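Local coordinates for histidinol dehydrogenase (Elizabethkingia anophelis NUHP1, PDB 6AN0), which probably catalyses the last two NAD-dependent oxidations of histidine biosynthesis, turning L-histidinol through L-histidinaldehyde into L-histidine with the help of zinc, at residues Met9-Leu23 / Ser309-Phe323. Sequence-based numbering, arbitrary orientation.
Sequences MQTYINPPLSEWKNL and SRGIVLDSIEKCIAF
G311 O takes the shortest backbone bond of this contact, 2.8 Å from Y12 N, and the CA-H of T11 also points at that oxygen. G311 N returns a nearly straight bond to Q10 O (2.9 Å, 171°). V313 N to Y12 O and N14 N to V313 O continue the parallel pairing, which adds 10-13 beside 310-313 as an edge strand of the chain's six-stranded parallel sheet.

On the face carrying Y12, R310 and I312, the phenol ring lies between L23 of its own segment and R310 across the contact. L23 CD2 sits over the ring centre, and Y12 CE2 meets the aliphatic chain of R310 at CD (3.8 Å). That chain runs extended from CG to NE and delivers the guanidinium to the helix 20-23 end, one face toward L23 CA and N22 O; NH1 lies 2.8 Å from L23 O and bonds Q25 O just beyond. On the face of I13 and V313, I13 CD1 rests on V313 CG2.

Farther along, W20 packs against F323. F323, its CG anti to the backbone N (chi1 -174°), turns an edge to the indole face, planes 63° apart, with CD1 3.7 Å from W20 CD2. L17 CA lies over the opposite indole face, and L314 CD2 bridges W20 CZ2 and P15 CD. F323 CE1 then meets L23 CB (3.9 Å).

Backbone bonds thus fix the strand register, while a largely apolar cluster, with the R310 guanidinium at its border bonded to Q25 O, packs helix 20-23 against the sheet and against helix 317-327.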
# COMPACT_ATOMS: atom_id res chain seq x y z
N MET A 9 -34.58 12.18 -3.46
CA MET A 9 -33.90 10.89 -3.43
C MET A 9 -34.86 9.78 -3.85
O MET A 9 -36.00 9.74 -3.38
CB MET A 9 -33.35 10.59 -2.04
CG MET A 9 -32.10 9.77 -1.99
SD MET A 9 -31.51 9.71 -0.28
CE MET A 9 -32.59 8.45 0.37
N GLN A 10 -34.37 8.88 -4.69
CA GLN A 10 -35.16 7.75 -5.18
C GLN A 10 -35.15 6.62 -4.16
O GLN A 10 -34.15 6.38 -3.47
CB GLN A 10 -34.59 7.27 -6.51
CG GLN A 10 -35.39 6.19 -7.20
CD GLN A 10 -35.15 6.18 -8.70
OE1 GLN A 10 -34.90 7.23 -9.30
NE2 GLN A 10 -35.21 5.01 -9.31
N THR A 11 -36.27 5.90 -4.07
CA THR A 11 -36.42 4.85 -3.06
C THR A 11 -36.75 3.51 -3.70
O THR A 11 -37.38 3.43 -4.76
CB THR A 11 -37.50 5.20 -2.04
OG1 THR A 11 -38.74 5.44 -2.72
CG2 THR A 11 -37.11 6.43 -1.26
N TYR A 12 -36.35 2.45 -3.00
CA TYR A 12 -36.54 1.07 -3.43
C TYR A 12 -36.99 0.25 -2.23
O TYR A 12 -36.28 0.20 -1.22
CB TYR A 12 -35.25 0.50 -4.03
CG TYR A 12 -34.62 1.37 -5.09
CD1 TYR A 12 -34.89 1.17 -6.44
CD2 TYR A 12 -33.75 2.40 -4.74
CE1 TYR A 12 -34.31 1.98 -7.41
CE2 TYR A 12 -33.17 3.20 -5.70
CZ TYR A 12 -33.45 2.99 -7.03
OH TYR A 12 -32.86 3.79 -7.98
N ILE A 13 -38.16 -0.38 -2.33
CA ILE A 13 -38.78 -1.07 -1.19
C ILE A 13 -38.61 -2.57 -1.40
O ILE A 13 -39.29 -3.17 -2.25
CB ILE A 13 -40.26 -0.70 -1.03
CG1 ILE A 13 -40.45 0.82 -1.03
CG2 ILE A 13 -40.80 -1.31 0.25
CD1 ILE A 13 -39.68 1.54 0.07
N ASN A 14 -37.76 -3.18 -0.58
CA ASN A 14 -37.48 -4.62 -0.64
C ASN A 14 -37.07 -5.07 -2.05
O ASN A 14 -37.72 -5.93 -2.64
CB ASN A 14 -38.67 -5.43 -0.15
CG ASN A 14 -39.13 -5.03 1.24
OD1 ASN A 14 -40.28 -4.62 1.41
ND2 ASN A 14 -38.25 -5.15 2.23
N PRO A 15 -35.99 -4.52 -2.60
CA PRO A 15 -35.54 -4.98 -3.91
C PRO A 15 -35.02 -6.40 -3.83
O PRO A 15 -34.44 -6.80 -2.81
CB PRO A 15 -34.42 -3.99 -4.28
CG PRO A 15 -33.89 -3.53 -2.97
CD PRO A 15 -35.07 -3.52 -2.02
N PRO A 16 -35.21 -7.20 -4.87
CA PRO A 16 -34.67 -8.57 -4.86
C PRO A 16 -33.15 -8.55 -4.92
O PRO A 16 -32.52 -7.55 -5.28
CB PRO A 16 -35.26 -9.19 -6.13
CG PRO A 16 -35.51 -8.03 -7.03
CD PRO A 16 -35.92 -6.89 -6.13
N LEU A 17 -32.55 -9.69 -4.55
CA LEU A 17 -31.10 -9.82 -4.60
C LEU A 17 -30.55 -9.67 -6.01
O LEU A 17 -29.38 -9.33 -6.17
CB LEU A 17 -30.67 -11.17 -4.01
N SER A 18 -31.38 -9.91 -7.03
CA SER A 18 -30.94 -9.77 -8.42
C SER A 18 -30.72 -8.32 -8.83
O SER A 18 -30.04 -8.07 -9.83
CB SER A 18 -31.95 -10.43 -9.35
OG SER A 18 -33.26 -9.95 -9.10
N GLU A 19 -31.27 -7.37 -8.09
CA GLU A 19 -31.10 -5.96 -8.41
C GLU A 19 -29.98 -5.29 -7.62
O GLU A 19 -29.62 -4.15 -7.93
CB GLU A 19 -32.42 -5.20 -8.16
N TRP A 20 -29.39 -5.97 -6.63
CA TRP A 20 -28.37 -5.33 -5.81
C TRP A 20 -27.17 -4.92 -6.64
O TRP A 20 -26.58 -3.86 -6.41
CB TRP A 20 -27.94 -6.26 -4.67
CG TRP A 20 -28.96 -6.44 -3.60
CD1 TRP A 20 -30.31 -6.22 -3.71
CD2 TRP A 20 -28.73 -6.87 -2.26
NE1 TRP A 20 -30.92 -6.50 -2.51
CE2 TRP A 20 -29.98 -6.90 -1.60
CE3 TRP A 20 -27.59 -7.25 -1.55
CZ2 TRP A 20 -30.11 -7.29 -0.27
CZ3 TRP A 20 -27.72 -7.63 -0.22
CH2 TRP A 20 -28.97 -7.64 0.40
N LYS A 21 -26.81 -5.73 -7.64
CA LYS A 21 -25.70 -5.39 -8.53
C LYS A 21 -25.87 -3.98 -9.10
O LYS A 21 -24.89 -3.25 -9.26
CB LYS A 21 -25.61 -6.41 -9.66
N ASN A 22 -27.11 -3.58 -9.38
CA ASN A 22 -27.35 -2.25 -9.92
C ASN A 22 -27.43 -1.19 -8.82
O ASN A 22 -26.99 -0.05 -9.04
CB ASN A 22 -28.63 -2.25 -10.74
CG ASN A 22 -28.54 -3.18 -11.92
OD1 ASN A 22 -29.40 -4.05 -12.12
ND2 ASN A 22 -27.48 -3.03 -12.71
N LEU A 23 -27.95 -1.54 -7.65
CA LEU A 23 -28.13 -0.55 -6.60
C LEU A 23 -26.83 -0.16 -5.90
O LEU A 23 -26.80 0.86 -5.21
CB LEU A 23 -29.14 -1.05 -5.58
CG LEU A 23 -30.54 -1.24 -6.16
CD1 LEU A 23 -31.47 -1.86 -5.13
CD2 LEU A 23 -31.09 0.09 -6.65
N SER A 309 -28.50 9.43 -5.35
CA SER A 309 -28.55 8.73 -4.07
C SER A 309 -29.77 7.82 -4.00
O SER A 309 -30.69 7.91 -4.81
CB SER A 309 -28.54 9.75 -2.93
OG SER A 309 -27.31 10.47 -2.95
N ARG A 310 -29.77 6.91 -3.01
CA ARG A 310 -30.78 5.86 -2.94
C ARG A 310 -31.18 5.61 -1.49
O ARG A 310 -30.31 5.50 -0.63
CB ARG A 310 -30.26 4.54 -3.55
CG ARG A 310 -29.63 4.69 -4.93
CD ARG A 310 -29.33 3.36 -5.58
NE ARG A 310 -28.93 3.56 -6.97
CZ ARG A 310 -27.67 3.53 -7.39
NH1 ARG A 310 -26.69 3.27 -6.54
NH2 ARG A 310 -27.40 3.73 -8.68
N GLY A 311 -32.48 5.51 -1.24
CA GLY A 311 -33.00 4.98 0.01
C GLY A 311 -33.63 3.61 -0.23
O GLY A 311 -34.46 3.45 -1.12
N ILE A 312 -33.22 2.63 0.58
CA ILE A 312 -33.57 1.24 0.35
C ILE A 312 -34.10 0.64 1.64
O ILE A 312 -33.44 0.72 2.69
CB ILE A 312 -32.36 0.44 -0.16
CG1 ILE A 312 -31.74 1.14 -1.38
CG2 ILE A 312 -32.76 -1.00 -0.49
CD1 ILE A 312 -30.42 0.57 -1.83
N VAL A 313 -35.27 0.01 1.57
CA VAL A 313 -35.83 -0.74 2.70
C VAL A 313 -35.48 -2.21 2.53
O VAL A 313 -35.75 -2.81 1.49
CB VAL A 313 -37.35 -0.55 2.81
CG1 VAL A 313 -37.89 -1.39 3.95
CG2 VAL A 313 -37.68 0.91 3.04
N LEU A 314 -34.87 -2.78 3.56
CA LEU A 314 -34.51 -4.19 3.62
C LEU A 314 -34.98 -4.75 4.95
O LEU A 314 -34.92 -4.05 5.97
CB LEU A 314 -32.98 -4.37 3.44
CG LEU A 314 -32.41 -3.92 2.09
CD1 LEU A 314 -30.87 -3.85 2.10
CD2 LEU A 314 -32.92 -4.83 0.96
N ASP A 315 -35.42 -6.00 4.97
CA ASP A 315 -36.25 -6.48 6.07
C ASP A 315 -35.45 -7.01 7.26
O ASP A 315 -36.04 -7.64 8.14
CB ASP A 315 -37.24 -7.54 5.57
CG ASP A 315 -36.57 -8.76 4.98
OD1 ASP A 315 -35.34 -8.91 5.09
OD2 ASP A 315 -37.30 -9.59 4.38
N SER A 316 -34.14 -6.77 7.32
CA SER A 316 -33.38 -7.11 8.52
C SER A 316 -32.07 -6.34 8.52
O SER A 316 -31.58 -5.92 7.47
CB SER A 316 -33.11 -8.62 8.61
OG SER A 316 -32.14 -9.03 7.66
N ILE A 317 -31.51 -6.17 9.72
CA ILE A 317 -30.19 -5.54 9.85
C ILE A 317 -29.13 -6.40 9.18
O ILE A 317 -28.20 -5.88 8.56
CB ILE A 317 -29.86 -5.27 11.33
CG1 ILE A 317 -30.82 -4.23 11.91
CG2 ILE A 317 -28.41 -4.79 11.51
CD1 ILE A 317 -30.72 -4.06 13.42
N GLU A 318 -29.25 -7.73 9.28
CA GLU A 318 -28.24 -8.56 8.64
C GLU A 318 -28.29 -8.41 7.12
O GLU A 318 -27.23 -8.44 6.48
CB GLU A 318 -28.38 -10.03 9.05
CG GLU A 318 -28.10 -10.36 10.55
CD GLU A 318 -26.75 -9.86 11.11
OE1 GLU A 318 -26.75 -9.43 12.27
OE2 GLU A 318 -25.70 -9.90 10.44
N LYS A 319 -29.47 -8.21 6.53
CA LYS A 319 -29.52 -7.93 5.09
C LYS A 319 -28.89 -6.58 4.77
O LYS A 319 -28.19 -6.45 3.75
CB LYS A 319 -30.97 -7.96 4.59
CG LYS A 319 -31.29 -9.12 3.69
CD LYS A 319 -32.73 -9.06 3.23
CE LYS A 319 -33.20 -10.39 2.69
NZ LYS A 319 -34.63 -10.33 2.31
N CYS A 320 -29.14 -5.57 5.61
CA CYS A 320 -28.53 -4.26 5.39
C CYS A 320 -27.01 -4.36 5.41
O CYS A 320 -26.33 -3.75 4.58
CB CYS A 320 -29.01 -3.27 6.45
SG CYS A 320 -30.76 -2.81 6.36
N ILE A 321 -26.45 -5.10 6.38
CA ILE A 321 -25.00 -5.29 6.47
C ILE A 321 -24.48 -5.98 5.21
O ILE A 321 -23.42 -5.62 4.68
CB ILE A 321 -24.64 -6.09 7.73
CG1 ILE A 321 -25.06 -5.35 9.01
CG2 ILE A 321 -23.15 -6.43 7.76
CD1 ILE A 321 -24.13 -4.24 9.40
N ALA A 322 -25.21 -7.00 4.73
CA ALA A 322 -24.77 -7.70 3.52
C ALA A 322 -24.77 -6.77 2.32
O ALA A 322 -23.83 -6.80 1.52
CB ALA A 322 -25.66 -8.93 3.27
N PHE A 323 -25.80 -5.93 2.18
CA PHE A 323 -25.77 -4.90 1.14
C PHE A 323 -24.57 -3.98 1.32
O PHE A 323 -23.85 -3.67 0.36
CB PHE A 323 -27.07 -4.11 1.14
CG PHE A 323 -27.19 -3.13 -0.00
CD1 PHE A 323 -28.02 -3.41 -1.08
CD2 PHE A 323 -26.49 -1.92 0.01
CE1 PHE A 323 -28.14 -2.51 -2.13
CE2 PHE A 323 -26.60 -1.03 -1.03
CZ PHE A 323 -27.43 -1.32 -2.12